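Local coordinates for protein beta-galacturonidase (Eisenbergiella tayi, PDB 6NCW) that acts as a family 2 glycoside hydrolase of a gut bacterium that cleaves beta-galacturonides, in a family generally assigned beta-glucuronidase activity, at residues Gly74-Ala79 with Tyr92-Pro97; Asp123-Val128 with Lys350-Asp355; Gly148-Ser153 with Val174-Ser179; Gly469-Tyr474 with Met529-Ile534; Glu485-Ala490 with Lys542-Val547. All blocks are in the same frame, centred on the assembly; numbering follows the deposited sequence.

Contact 1. Residues Gly74-Ala79 with Tyr92-Pro97; sequences GVSHTA and YNAYTP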
# COMPACT_ATOMS: atom_id res chain seq x y z
N GLY A 74 -5.05 -30.19 -19.19
CA GLY A 74 -4.07 -30.11 -18.13
C GLY A 74 -4.65 -30.42 -16.77
O GLY A 74 -5.68 -29.86 -16.39
N VAL A 75 -4.01 -31.32 -16.03
CA VAL A 75 -4.36 -31.60 -14.64
C VAL A 75 -3.10 -31.38 -13.81
O VAL A 75 -2.07 -32.01 -14.07
CB VAL A 75 -4.90 -33.03 -14.45
CG1 VAL A 75 -5.26 -33.27 -12.99
CG2 VAL A 75 -6.12 -33.31 -15.37
N SER A 76 -3.19 -30.50 -12.80
CA SER A 76 -2.04 -30.13 -11.98
C SER A 76 -1.96 -30.98 -10.72
O SER A 76 -2.90 -30.98 -9.92
CB SER A 76 -2.11 -28.65 -11.59
OG SER A 76 -2.00 -27.79 -12.71
N HIS A 77 -0.85 -31.70 -10.52
CA HIS A 77 0.13 -32.01 -11.56
C HIS A 77 0.16 -33.53 -11.87
O HIS A 77 0.70 -33.96 -12.87
CB HIS A 77 1.53 -31.51 -11.18
CG HIS A 77 2.08 -32.07 -9.90
ND1 HIS A 77 2.24 -33.42 -9.68
CD2 HIS A 77 2.55 -31.45 -8.80
CE1 HIS A 77 2.76 -33.61 -8.48
NE2 HIS A 77 2.97 -32.43 -7.93
N THR A 78 -0.46 -34.33 -11.00
CA THR A 78 -0.55 -35.77 -11.19
C THR A 78 -2.02 -36.19 -11.18
O THR A 78 -2.76 -35.83 -10.26
CB THR A 78 0.25 -36.49 -10.09
OG1 THR A 78 1.64 -36.10 -10.21
CG2 THR A 78 0.14 -38.01 -10.20
N ALA A 79 -2.44 -36.96 -12.19
CA ALA A 79 -3.85 -37.27 -12.43
C ALA A 79 -4.11 -38.77 -12.44
O ALA A 79 -3.28 -39.54 -12.94
CB ALA A 79 -4.32 -36.70 -13.79
N TYR A 92 1.24 -37.58 -15.54
CA TYR A 92 2.12 -36.70 -14.79
C TYR A 92 2.51 -35.54 -15.68
O TYR A 92 2.76 -35.72 -16.88
CB TYR A 92 3.40 -37.42 -14.30
CG TYR A 92 4.35 -36.48 -13.58
CD1 TYR A 92 4.23 -36.27 -12.22
CD2 TYR A 92 5.34 -35.77 -14.28
CE1 TYR A 92 5.09 -35.40 -11.54
CE2 TYR A 92 6.21 -34.88 -13.61
CZ TYR A 92 6.07 -34.70 -12.24
OH TYR A 92 6.91 -33.84 -11.53
N ASN A 93 2.54 -34.33 -15.07
CA ASN A 93 2.94 -33.03 -15.62
C ASN A 93 1.71 -32.17 -15.87
O ASN A 93 0.82 -32.55 -16.64
CB ASN A 93 3.76 -33.14 -16.90
CG ASN A 93 4.52 -31.85 -17.23
OD1 ASN A 93 5.19 -31.28 -16.36
ND2 ASN A 93 4.42 -31.40 -18.47
N ALA A 94 1.67 -31.00 -15.23
CA ALA A 94 0.48 -30.17 -15.24
C ALA A 94 0.22 -29.53 -16.60
O ALA A 94 -0.89 -29.05 -16.84
CB ALA A 94 0.61 -29.06 -14.19
N TYR A 95 1.21 -29.49 -17.47
CA TYR A 95 1.24 -28.48 -18.51
C TYR A 95 1.11 -29.04 -19.92
O TYR A 95 1.14 -28.25 -20.87
CB TYR A 95 2.54 -27.67 -18.38
CG TYR A 95 2.79 -27.09 -17.01
CD1 TYR A 95 2.03 -26.03 -16.53
CD2 TYR A 95 3.82 -27.59 -16.20
CE1 TYR A 95 2.29 -25.46 -15.26
CE2 TYR A 95 4.08 -27.05 -14.95
CZ TYR A 95 3.31 -25.99 -14.48
OH TYR A 95 3.57 -25.46 -13.23
N THR A 96 0.95 -30.36 -20.08
CA THR A 96 0.78 -30.99 -21.38
C THR A 96 -0.51 -31.81 -21.41
O THR A 96 -0.92 -32.37 -20.38
CB THR A 96 1.98 -31.88 -21.72
OG1 THR A 96 2.32 -32.70 -20.58
CG2 THR A 96 3.20 -31.03 -22.11
N PRO A 97 -1.17 -31.88 -22.55
CA PRO A 97 -2.45 -32.60 -22.63
C PRO A 97 -2.24 -34.10 -22.74
O PRO A 97 -1.16 -34.58 -23.10
CB PRO A 97 -3.10 -32.04 -23.90
CG PRO A 97 -1.96 -31.59 -24.75
CD PRO A 97 -0.80 -31.25 -23.83
O HOH W 1 -1.87 -32.42 -17.59
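A chi1 of 58° places the imidazole of H77 between its own backbone N and carbonyl carbon, while Y92 holds CG trans to its N (chi1 177°); these two choices bring the rings together obliquely, with H77 ND1 3.9 Å from Y92 CE1. T78 settles the rotation of the imidazole: its OG1 lies in the ring plane, at the edge, and shares a 2.8 Å hydrogen bond with H77 ND1. The same OG1 comes 3.3 Å from Y92 CD1. NE2 of H77 is bonded to the carbonyl of S119, so both ring nitrogens are held, and the phenol of Y92 reaches on to S124. T78 and Y92 form a non-hydrogen-bonded antiparallel pair where strands 78-83 and 86-92, a beta hairpin at the margin of an N-terminal beta-sheet, come together. Beyond that pair the chain turns through a cis peptide between S76 and H77, and N93 N donates to H77 O at 2.9 Å. A94 fits into the bend, its CB 3.3 Å from S76 OG, whose hydroxyl partner is S139. A water accepts from V75 N at 2.9 Å and also faces the carbonyls of N93 and T96.

Contact 2. Residues Asp123-Val128 with Lys350-Asp355; sequences DSALHV and KQQCGD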
# COMPACT_ATOMS: atom_id res chain seq x y z
N ASP A 123 8.25 -39.32 -6.38
CA ASP A 123 7.60 -39.68 -7.63
C ASP A 123 7.62 -38.55 -8.64
O ASP A 123 7.43 -38.79 -9.84
CB ASP A 123 6.14 -40.09 -7.40
CG ASP A 123 5.99 -41.29 -6.47
OD1 ASP A 123 7.00 -41.96 -6.18
OD2 ASP A 123 4.84 -41.57 -6.05
N SER A 124 7.84 -37.31 -8.19
CA SER A 124 7.69 -36.12 -9.02
C SER A 124 9.06 -35.49 -9.24
O SER A 124 9.63 -34.89 -8.32
CB SER A 124 6.73 -35.13 -8.37
OG SER A 124 6.65 -33.94 -9.13
N ALA A 125 9.60 -35.62 -10.45
CA ALA A 125 10.94 -35.10 -10.73
C ALA A 125 10.92 -33.69 -11.32
O ALA A 125 11.94 -32.99 -11.25
CB ALA A 125 11.70 -36.04 -11.67
N LEU A 126 9.80 -33.27 -11.90
CA LEU A 126 9.69 -31.96 -12.52
C LEU A 126 9.04 -30.94 -11.59
O LEU A 126 9.59 -29.87 -11.34
CB LEU A 126 8.90 -32.08 -13.85
CG LEU A 126 9.45 -33.14 -14.82
CD1 LEU A 126 8.68 -33.15 -16.15
CD2 LEU A 126 10.93 -32.95 -15.09
N HIS A 127 7.87 -31.28 -11.04
CA HIS A 127 7.24 -30.47 -10.01
C HIS A 127 7.94 -30.71 -8.68
O HIS A 127 7.79 -31.79 -8.10
CB HIS A 127 5.76 -30.82 -9.90
CG HIS A 127 4.97 -30.40 -11.09
ND1 HIS A 127 4.41 -29.15 -11.20
CD2 HIS A 127 4.69 -31.05 -12.24
CE1 HIS A 127 3.78 -29.05 -12.36
NE2 HIS A 127 3.93 -30.19 -13.01
N VAL A 128 8.68 -29.71 -8.22
CA VAL A 128 9.47 -29.72 -6.98
C VAL A 128 9.28 -28.37 -6.28
O VAL A 128 8.76 -27.43 -6.89
CB VAL A 128 10.96 -29.98 -7.27
CG1 VAL A 128 11.17 -31.36 -7.92
CG2 VAL A 128 11.52 -28.87 -8.13
N LYS A 350 14.25 -38.62 -16.56
CA LYS A 350 14.35 -38.76 -18.01
C LYS A 350 13.00 -39.13 -18.64
O LYS A 350 12.61 -38.57 -19.67
CB LYS A 350 15.41 -39.79 -18.37
CG LYS A 350 16.86 -39.27 -18.23
CD LYS A 350 17.83 -40.38 -17.82
CE LYS A 350 18.99 -40.57 -18.79
NZ LYS A 350 19.90 -39.39 -18.86
N GLN A 351 12.28 -40.06 -18.02
CA GLN A 351 10.97 -40.46 -18.53
C GLN A 351 10.00 -39.28 -18.53
O GLN A 351 9.25 -39.08 -19.50
CB GLN A 351 10.43 -41.63 -17.70
CG GLN A 351 9.19 -42.32 -18.27
CD GLN A 351 9.46 -43.02 -19.58
OE1 GLN A 351 8.90 -42.66 -20.62
NE2 GLN A 351 10.31 -44.04 -19.54
N GLN A 352 10.01 -38.48 -17.46
CA GLN A 352 9.06 -37.37 -17.38
C GLN A 352 9.43 -36.23 -18.33
O GLN A 352 8.53 -35.56 -18.88
CB GLN A 352 8.95 -36.90 -15.93
CG GLN A 352 8.15 -37.90 -15.06
CD GLN A 352 8.22 -37.61 -13.57
OE1 GLN A 352 9.02 -36.79 -13.13
NE2 GLN A 352 7.38 -38.29 -12.79
N CYS A 353 10.72 -36.00 -18.57
CA CYS A 353 11.14 -35.03 -19.58
C CYS A 353 10.76 -35.50 -20.97
O CYS A 353 10.12 -34.77 -21.74
CB CYS A 353 12.64 -34.80 -19.50
SG CYS A 353 13.15 -33.70 -18.20
N GLY A 354 11.15 -36.74 -21.31
CA GLY A 354 10.74 -37.32 -22.58
C GLY A 354 9.25 -37.27 -22.81
O GLY A 354 8.79 -36.91 -23.90
N ASP A 355 8.46 -37.62 -21.79
CA ASP A 355 7.00 -37.55 -21.92
C ASP A 355 6.53 -36.12 -22.19
O ASP A 355 5.66 -35.89 -23.05
CB ASP A 355 6.32 -38.10 -20.67
CG ASP A 355 6.43 -39.62 -20.56
OD1 ASP A 355 6.72 -40.28 -21.58
OD2 ASP A 355 6.20 -40.15 -19.46
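The carboxamide of Q352 spends its edge on the backbone around S124. At one corner, NE2 donates to D123 O at 3.0 Å, with the acceptor close to the amide plane and the nitrogen in the plane of the D123 carbonyl; at the other, A125 N donates to Q352 OE1, also at 3.0 Å, onto an in-plane lone pair. The flat group thus reads a C=O and an N-H on the two sides of one residue much as a neighbouring strand would, and two bonds at its ends fix its rotation. Contact is close here, for A125 CB stands only 3.1 Å from Q352 OE1. An extended chain (chi2 170°) carries the amide out from the helix to meet the loop. L126 runs past it in the opposite direction, its CD1 3.8 Å from Q352 CB, while its other methyl, CD2, meets C353 SG at 3.9 Å. Within the loop, S124 OG donates to H127 O at 2.6 Å and also lies against the phenol of Y92, while the imidazole of H127 stacks on H77. Taken as a whole, the contact ties the long loop between strands 109-117 and 142-147 of the N-terminal domain to helix 349-364 of the TIM barrel, a helix that packs in turn on helix 384-400 through K350 and C353.

Contact 3. Residues Gly148-Ser153 with Val174-Ser179; sequences GEAYLS and VRNLSS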
# COMPACT_ATOMS: atom_id res chain seq x y z
N GLY A 148 -15.98 -43.57 -33.62
CA GLY A 148 -16.38 -44.74 -34.35
C GLY A 148 -15.34 -45.83 -34.25
O GLY A 148 -14.76 -46.08 -33.19
N GLU A 149 -15.09 -46.50 -35.39
CA GLU A 149 -14.11 -47.58 -35.44
C GLU A 149 -12.68 -47.07 -35.52
O GLU A 149 -11.77 -47.80 -35.12
CB GLU A 149 -14.41 -48.49 -36.64
CG GLU A 149 -15.68 -49.31 -36.47
CD GLU A 149 -15.58 -50.29 -35.30
OE1 GLU A 149 -15.13 -51.44 -35.53
OE2 GLU A 149 -15.93 -49.90 -34.16
N ALA A 150 -12.47 -45.85 -36.01
CA ALA A 150 -11.14 -45.27 -36.14
C ALA A 150 -11.24 -43.75 -36.15
O ALA A 150 -12.29 -43.19 -36.49
CB ALA A 150 -10.45 -45.77 -37.42
N TYR A 151 -10.14 -43.09 -35.79
CA TYR A 151 -10.15 -41.64 -35.67
C TYR A 151 -8.77 -41.05 -35.96
O TYR A 151 -7.74 -41.73 -35.89
CB TYR A 151 -10.62 -41.20 -34.28
CG TYR A 151 -9.65 -41.49 -33.15
CD1 TYR A 151 -8.78 -40.50 -32.66
CD2 TYR A 151 -9.60 -42.74 -32.56
CE1 TYR A 151 -7.90 -40.76 -31.63
CE2 TYR A 151 -8.72 -43.02 -31.53
CZ TYR A 151 -7.87 -42.02 -31.06
OH TYR A 151 -7.01 -42.31 -30.03
N LEU A 152 -8.77 -39.76 -36.28
CA LEU A 152 -7.55 -39.01 -36.56
C LEU A 152 -6.94 -38.53 -35.25
O LEU A 152 -7.51 -37.69 -34.55
CB LEU A 152 -7.87 -37.85 -37.49
CG LEU A 152 -8.41 -38.35 -38.84
CD1 LEU A 152 -8.72 -37.23 -39.81
CD2 LEU A 152 -7.39 -39.31 -39.45
N SER A 153 -5.76 -39.07 -34.91
CA SER A 153 -5.09 -38.74 -33.66
C SER A 153 -4.40 -37.36 -33.71
O SER A 153 -4.44 -36.61 -32.73
CB SER A 153 -4.09 -39.84 -33.33
OG SER A 153 -3.15 -39.40 -32.38
N VAL A 174 -3.41 -41.97 -37.83
CA VAL A 174 -4.73 -42.58 -37.69
C VAL A 174 -4.62 -43.76 -36.75
O VAL A 174 -3.68 -44.56 -36.83
CB VAL A 174 -5.31 -43.02 -39.05
CG1 VAL A 174 -6.82 -43.23 -38.94
CG2 VAL A 174 -5.00 -41.99 -40.12
N ARG A 175 -5.59 -43.87 -35.84
CA ARG A 175 -5.64 -44.97 -34.89
C ARG A 175 -6.90 -45.79 -35.17
O ARG A 175 -8.01 -45.24 -35.20
CB ARG A 175 -5.64 -44.46 -33.45
CG ARG A 175 -5.68 -45.54 -32.38
CD ARG A 175 -5.31 -44.91 -31.06
NE ARG A 175 -5.65 -45.72 -29.89
CZ ARG A 175 -5.46 -45.32 -28.64
NH1 ARG A 175 -4.93 -44.12 -28.39
NH2 ARG A 175 -5.80 -46.10 -27.62
N ASN A 176 -6.71 -47.08 -35.38
CA ASN A 176 -7.81 -48.02 -35.59
C ASN A 176 -8.13 -48.67 -34.25
O ASN A 176 -7.24 -49.24 -33.61
CB ASN A 176 -7.43 -49.07 -36.64
CG ASN A 176 -8.47 -50.17 -36.78
OD1 ASN A 176 -9.67 -49.95 -36.58
ND2 ASN A 176 -8.01 -51.36 -37.13
N LEU A 177 -9.37 -48.54 -33.81
CA LEU A 177 -9.80 -49.18 -32.57
C LEU A 177 -10.48 -50.53 -32.82
O LEU A 177 -10.81 -51.23 -31.85
CB LEU A 177 -10.76 -48.26 -31.80
CG LEU A 177 -10.25 -46.86 -31.46
CD1 LEU A 177 -11.41 -45.95 -31.17
CD2 LEU A 177 -9.28 -46.88 -30.29
N SER A 178 -10.68 -50.90 -34.08
CA SER A 178 -11.26 -52.19 -34.44
C SER A 178 -10.20 -53.29 -34.43
O SER A 178 -9.04 -53.06 -34.79
CB SER A 178 -11.90 -52.13 -35.82
OG SER A 178 -12.37 -53.41 -36.21
N SER A 179 -10.61 -54.49 -34.02
CA SER A 179 -9.69 -55.63 -34.00
C SER A 179 -9.31 -56.09 -35.40
O SER A 179 -8.30 -56.78 -35.56
CB SER A 179 -10.28 -56.79 -33.20
OG SER A 179 -11.55 -57.17 -33.69
O HOH W 2 -3.40 -41.79 -30.14
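Y151 and R175 supply the tight centre of this contact: as a hydrogen-bonded antiparallel pair they exchange two backbone bonds, Y151 N to R175 O at 3.1 Å and R175 N to Y151 O at 3.0 Å. On one face of the sheet, L152 and V174 lie side by side, with L152 CD2 3.7 Å from V174 CG2, and pack onto A235 and L237 of strand 227-238. On the other face the phenol and the extended arginine run the same way, the ring and guanidinium planes turned 41° apart, while L177 CD1 approaches the ring edge at 3.9 Å from Y151 CD2. V101 of strand 98-105 covers this group. The pairing belongs to the hairpin of strands 150-162 and 165-176 in the immunoglobulin-like beta-sandwich of family 2 enzymes. Toward the strand ends the contact loosens. E149 O still takes a 2.8 Å bond from L177 N, but that from S178 N is weak; S178 N is held better by N176 OD1, closing an Asx turn. Beyond it the exposed E149 folds its carboxylate back, OE1 reaching 3.3 Å from S178 CB. At the opposite end, a water at the guanidinium edge joins R175 NH1 to S153 OG.

Contact 4. Residues Gly469-Tyr474 with Met529-Ile534; sequences GAIYGY and MNNKGI
A470 and N531 make the one direct hydrogen bond here: A470 N donates to N531 O at 3.1 Å, reaching it from 42° above the carbonyl plane. Around that bond the remaining contacts are largely of side-chain carbons on backbone. K532 CG lies against the G469 backbone, 3.7 Å from G469 N, and N531 CB rests 3.7 Å from A470 O. The carbonyl oxygens of A470 and N531 are themselves 3.1 Å apart, two acceptors with no bond between them, and the ammonium of K542, hydrogen-bonded to A470 O, probably eases their repulsion. A second shell sets these groups in place. The amide of N531 is tied at ND2 to the carbonyl of P526 and at OD1 to R527. N530 OD1 takes the backbone N of K532 at 3.2 Å, an Asx turn that fixes where the lysine starts. K532 then runs out extended and bends only at its last torsion (chi4 71°), where NZ finds the hydroxyl of Y434. Farther along, a type II turn runs from I471 to Y474, close to the second subunit. N530 and K532 both bind galacturonate, and their spacing matches the N-x-K motif with which beta-glucuronidases recognise the sugar carboxylate, presented by loops at the mouth of the TIM barrel.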
# COMPACT_ATOMS: atom_id res chain seq x y z
N GLY A 469 14.17 -6.93 -9.35
CA GLY A 469 13.02 -6.94 -8.45
C GLY A 469 12.51 -5.54 -8.17
O GLY A 469 13.24 -4.55 -8.26
N ALA A 470 11.23 -5.47 -7.83
CA ALA A 470 10.62 -4.26 -7.30
C ALA A 470 9.31 -4.66 -6.63
O ALA A 470 8.48 -5.32 -7.25
CB ALA A 470 10.36 -3.23 -8.39
N ILE A 471 9.13 -4.26 -5.38
CA ILE A 471 7.85 -4.46 -4.71
C ILE A 471 6.96 -3.28 -5.07
O ILE A 471 7.29 -2.14 -4.74
CB ILE A 471 8.02 -4.59 -3.19
CG1 ILE A 471 8.93 -5.79 -2.85
CG2 ILE A 471 6.65 -4.72 -2.53
CD1 ILE A 471 9.52 -5.72 -1.41
N TYR A 472 5.85 -3.56 -5.77
CA TYR A 472 4.95 -2.50 -6.22
C TYR A 472 4.50 -1.67 -5.04
O TYR A 472 4.01 -2.20 -4.04
CB TYR A 472 3.72 -3.09 -6.94
CG TYR A 472 2.69 -2.05 -7.38
CD1 TYR A 472 1.51 -1.85 -6.67
CD2 TYR A 472 2.91 -1.27 -8.50
CE1 TYR A 472 0.58 -0.90 -7.06
CE2 TYR A 472 1.98 -0.31 -8.90
CZ TYR A 472 0.82 -0.13 -8.18
OH TYR A 472 -0.10 0.82 -8.58
N GLY A 473 4.68 -0.36 -5.16
CA GLY A 473 4.32 0.56 -4.12
C GLY A 473 5.47 0.96 -3.20
O GLY A 473 5.35 1.97 -2.51
N TYR A 474 6.56 0.19 -3.15
CA TYR A 474 7.70 0.60 -2.35
C TYR A 474 8.57 1.56 -3.16
O TYR A 474 9.19 1.15 -4.15
CB TYR A 474 8.53 -0.59 -1.88
CG TYR A 474 9.56 -0.11 -0.87
CD1 TYR A 474 9.14 0.51 0.29
CD2 TYR A 474 10.93 -0.22 -1.11
CE1 TYR A 474 10.03 0.98 1.20
CE2 TYR A 474 11.85 0.27 -0.20
CZ TYR A 474 11.39 0.85 0.97
OH TYR A 474 12.25 1.35 1.91
N MET A 529 6.74 -14.23 -3.30
CA MET A 529 6.49 -13.90 -4.70
C MET A 529 7.84 -13.69 -5.35
O MET A 529 8.79 -13.27 -4.69
CB MET A 529 5.68 -12.60 -4.88
CG MET A 529 4.32 -12.58 -4.22
SD MET A 529 3.06 -13.59 -5.03
CE MET A 529 2.74 -12.63 -6.52
N ASN A 530 7.92 -14.00 -6.64
CA ASN A 530 8.99 -13.47 -7.48
C ASN A 530 8.53 -12.09 -7.93
O ASN A 530 7.48 -11.96 -8.57
CB ASN A 530 9.29 -14.39 -8.67
CG ASN A 530 10.51 -13.94 -9.50
OD1 ASN A 530 10.52 -12.84 -10.06
ND2 ASN A 530 11.51 -14.80 -9.60
N ASN A 531 9.28 -11.05 -7.55
CA ASN A 531 8.83 -9.67 -7.68
C ASN A 531 9.41 -8.95 -8.88
O ASN A 531 9.44 -7.71 -8.90
CB ASN A 531 9.17 -8.88 -6.41
CG ASN A 531 8.52 -9.47 -5.18
OD1 ASN A 531 7.39 -9.14 -4.87
ND2 ASN A 531 9.24 -10.34 -4.47
N LYS A 532 9.89 -9.69 -9.88
CA LYS A 532 10.58 -9.05 -10.98
C LYS A 532 9.64 -8.71 -12.12
O LYS A 532 10.11 -8.38 -13.21
CB LYS A 532 11.73 -9.94 -11.45
CG LYS A 532 12.74 -10.21 -10.32
CD LYS A 532 14.03 -10.82 -10.84
CE LYS A 532 15.02 -11.11 -9.69
NZ LYS A 532 14.59 -12.24 -8.84
N GLY A 533 8.34 -8.79 -11.88
CA GLY A 533 7.40 -8.35 -12.89
C GLY A 533 7.60 -6.89 -13.24
O GLY A 533 7.99 -6.07 -12.41
N ILE A 534 7.38 -6.58 -14.52
CA ILE A 534 7.19 -5.20 -14.94
C ILE A 534 5.77 -4.72 -14.60
O ILE A 534 5.54 -3.51 -14.49
CB ILE A 534 7.50 -5.11 -16.45
CG1 ILE A 534 8.96 -5.55 -16.73
CG2 ILE A 534 7.16 -3.72 -17.01
CD1 ILE A 534 10.08 -4.82 -15.92

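Contact 5. Residues Glu485-Ala490 with Lys542-Val547; sequences EYQVQA and KLAYEV
V488 is the bump that fills the hollow between L543, A544 and V547. Its two methyls divide the work: CG2 presses down at the turn into the second helix, 3.5 Å from L543 CB and 3.4 Å from A544 N, and CG1 meets V547 CG2 at 3.5 Å. The hollow exists because A544 is small, which lets the backbones approach to 4.3 Å between the CA atoms of V488 and A544. A544 in turn pushes its methyl under the side chain of Q487, CB lying 3.4 Å from OE1. This close approach joins helix 484-500 of the TIM barrel domain to the chain entering helix 544-553. Q487, fully extended (chi1 -177°, chi2 -169°), crosses K542 at about a right angle. A water off the oxygen end of the Q487 amide, close to its plane, donates to OE1 at 2.7 Å and accepts from A544 N at 2.8 Å, filling the angle between the two chains. Q487 NE2 goes to the carbonyls of A468 and G533, and K542 NZ forms a salt bridge with D514. Toward the start of helix 484-500, L543 CD1 lies 4.2 Å from E485 CG, and L543 also packs on R475 of the third subunit.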
# COMPACT_ATOMS: atom_id res chain seq x y z
N GLU A 485 11.94 2.75 -8.11
CA GLU A 485 12.94 3.62 -8.75
C GLU A 485 14.18 2.84 -9.13
O GLU A 485 14.70 2.99 -10.23
CB GLU A 485 13.31 4.77 -7.83
CG GLU A 485 12.18 5.72 -7.60
CD GLU A 485 11.46 5.44 -6.28
OE1 GLU A 485 11.64 4.34 -5.70
OE2 GLU A 485 10.70 6.33 -5.83
N TYR A 486 14.68 1.99 -8.22
CA TYR A 486 15.86 1.24 -8.60
C TYR A 486 15.56 0.34 -9.80
O TYR A 486 16.41 0.17 -10.68
CB TYR A 486 16.40 0.41 -7.45
CG TYR A 486 17.67 -0.29 -7.88
CD1 TYR A 486 17.65 -1.58 -8.40
CD2 TYR A 486 18.89 0.38 -7.84
CE1 TYR A 486 18.82 -2.21 -8.82
CE2 TYR A 486 20.05 -0.23 -8.25
CZ TYR A 486 20.01 -1.53 -8.75
OH TYR A 486 21.18 -2.13 -9.17
N GLN A 487 14.37 -0.27 -9.83
CA GLN A 487 14.07 -1.16 -10.94
C GLN A 487 14.07 -0.40 -12.26
O GLN A 487 14.45 -0.95 -13.30
CB GLN A 487 12.72 -1.86 -10.74
CG GLN A 487 12.41 -2.86 -11.85
CD GLN A 487 10.98 -3.38 -11.82
OE1 GLN A 487 10.01 -2.60 -11.71
NE2 GLN A 487 10.82 -4.70 -11.92
N VAL A 488 13.61 0.86 -12.24
CA VAL A 488 13.66 1.71 -13.42
C VAL A 488 15.09 1.81 -13.94
O VAL A 488 15.36 1.58 -15.12
CB VAL A 488 13.08 3.10 -13.11
CG1 VAL A 488 13.51 4.12 -14.20
CG2 VAL A 488 11.58 3.03 -12.97
N GLN A 489 16.03 2.12 -13.03
CA GLN A 489 17.43 2.31 -13.42
C GLN A 489 18.04 1.03 -13.96
O GLN A 489 18.76 1.04 -14.95
CB GLN A 489 18.26 2.81 -12.24
CG GLN A 489 17.71 4.04 -11.52
CD GLN A 489 18.44 4.34 -10.19
OE1 GLN A 489 18.12 5.32 -9.50
NE2 GLN A 489 19.43 3.50 -9.83
N ALA A 490 17.80 -0.09 -13.27
CA ALA A 490 18.34 -1.37 -13.71
C ALA A 490 17.86 -1.73 -15.11
O ALA A 490 18.66 -2.06 -16.00
CB ALA A 490 17.96 -2.46 -12.71
N LYS A 542 4.30 -1.12 -12.86
CA LYS A 542 5.31 -0.52 -12.01
C LYS A 542 5.97 0.65 -12.76
O LYS A 542 5.71 0.86 -13.94
CB LYS A 542 6.36 -1.56 -11.61
CG LYS A 542 5.82 -2.70 -10.77
CD LYS A 542 6.91 -3.70 -10.40
CE LYS A 542 6.28 -5.02 -9.94
NZ LYS A 542 7.29 -6.06 -9.73
N LEU A 543 6.81 1.43 -12.06
CA LEU A 543 7.43 2.57 -12.73
C LEU A 543 8.24 2.13 -13.95
O LEU A 543 8.18 2.75 -15.01
CB LEU A 543 8.31 3.37 -11.76
CG LEU A 543 7.66 4.07 -10.55
CD1 LEU A 543 8.72 4.74 -9.69
CD2 LEU A 543 6.65 5.11 -11.01
N ALA A 544 8.99 1.02 -13.82
CA ALA A 544 9.79 0.49 -14.92
C ALA A 544 8.98 0.17 -16.17
O ALA A 544 9.56 -0.05 -17.23
CB ALA A 544 10.54 -0.77 -14.48
N TYR A 545 7.65 0.14 -16.09
CA TYR A 545 6.85 -0.16 -17.26
C TYR A 545 7.11 0.86 -18.37
O TYR A 545 7.22 0.49 -19.55
CB TYR A 545 5.38 -0.19 -16.85
CG TYR A 545 4.34 -0.54 -17.90
CD1 TYR A 545 3.97 0.38 -18.89
CD2 TYR A 545 3.63 -1.74 -17.82
CE1 TYR A 545 2.99 0.09 -19.80
CE2 TYR A 545 2.64 -2.04 -18.72
CZ TYR A 545 2.32 -1.13 -19.71
OH TYR A 545 1.33 -1.45 -20.59
N GLU A 546 7.27 2.13 -18.00
CA GLU A 546 7.48 3.17 -19.01
C GLU A 546 8.89 3.10 -19.60
O GLU A 546 9.09 3.50 -20.75
CB GLU A 546 7.21 4.55 -18.42
CG GLU A 546 5.74 4.77 -18.06
CD GLU A 546 4.81 4.60 -19.26
OE1 GLU A 546 3.78 3.88 -19.15
OE2 GLU A 546 5.13 5.16 -20.33
N VAL A 547 9.85 2.58 -18.84
CA VAL A 547 11.22 2.40 -19.33
C VAL A 547 11.27 1.29 -20.38
O VAL A 547 11.94 1.42 -21.42
CB VAL A 547 12.16 2.11 -18.15
CG1 VAL A 547 13.37 1.29 -18.60
CG2 VAL A 547 12.63 3.40 -17.53
O HOH W 3 9.65 0.01 -11.28

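How the contacts relate
The five contacts fall into two clusters and an outlier. Contacts 1 and 2 have centres 11 Å apart and touch through Y92 and H127; they follow one another from the N-terminal sheet onto helix 349-364 of the barrel, near the sugar-binding H312 and R337. Contact 3 comes between the two segments of contact 2 in sequence and stands in the immunoglobulin-like sandwich, about 51 and 56 Å between centres from contacts 4 and 5. Those two lie 10 Å apart, their segments alternating along the chain, and are joined by K542 of contact 5, whose ammonium bonds to carbonyls of contact 4. Both also meet the third subunit, so the side of the barrel carrying N530 and K532 lies near a subunit interface.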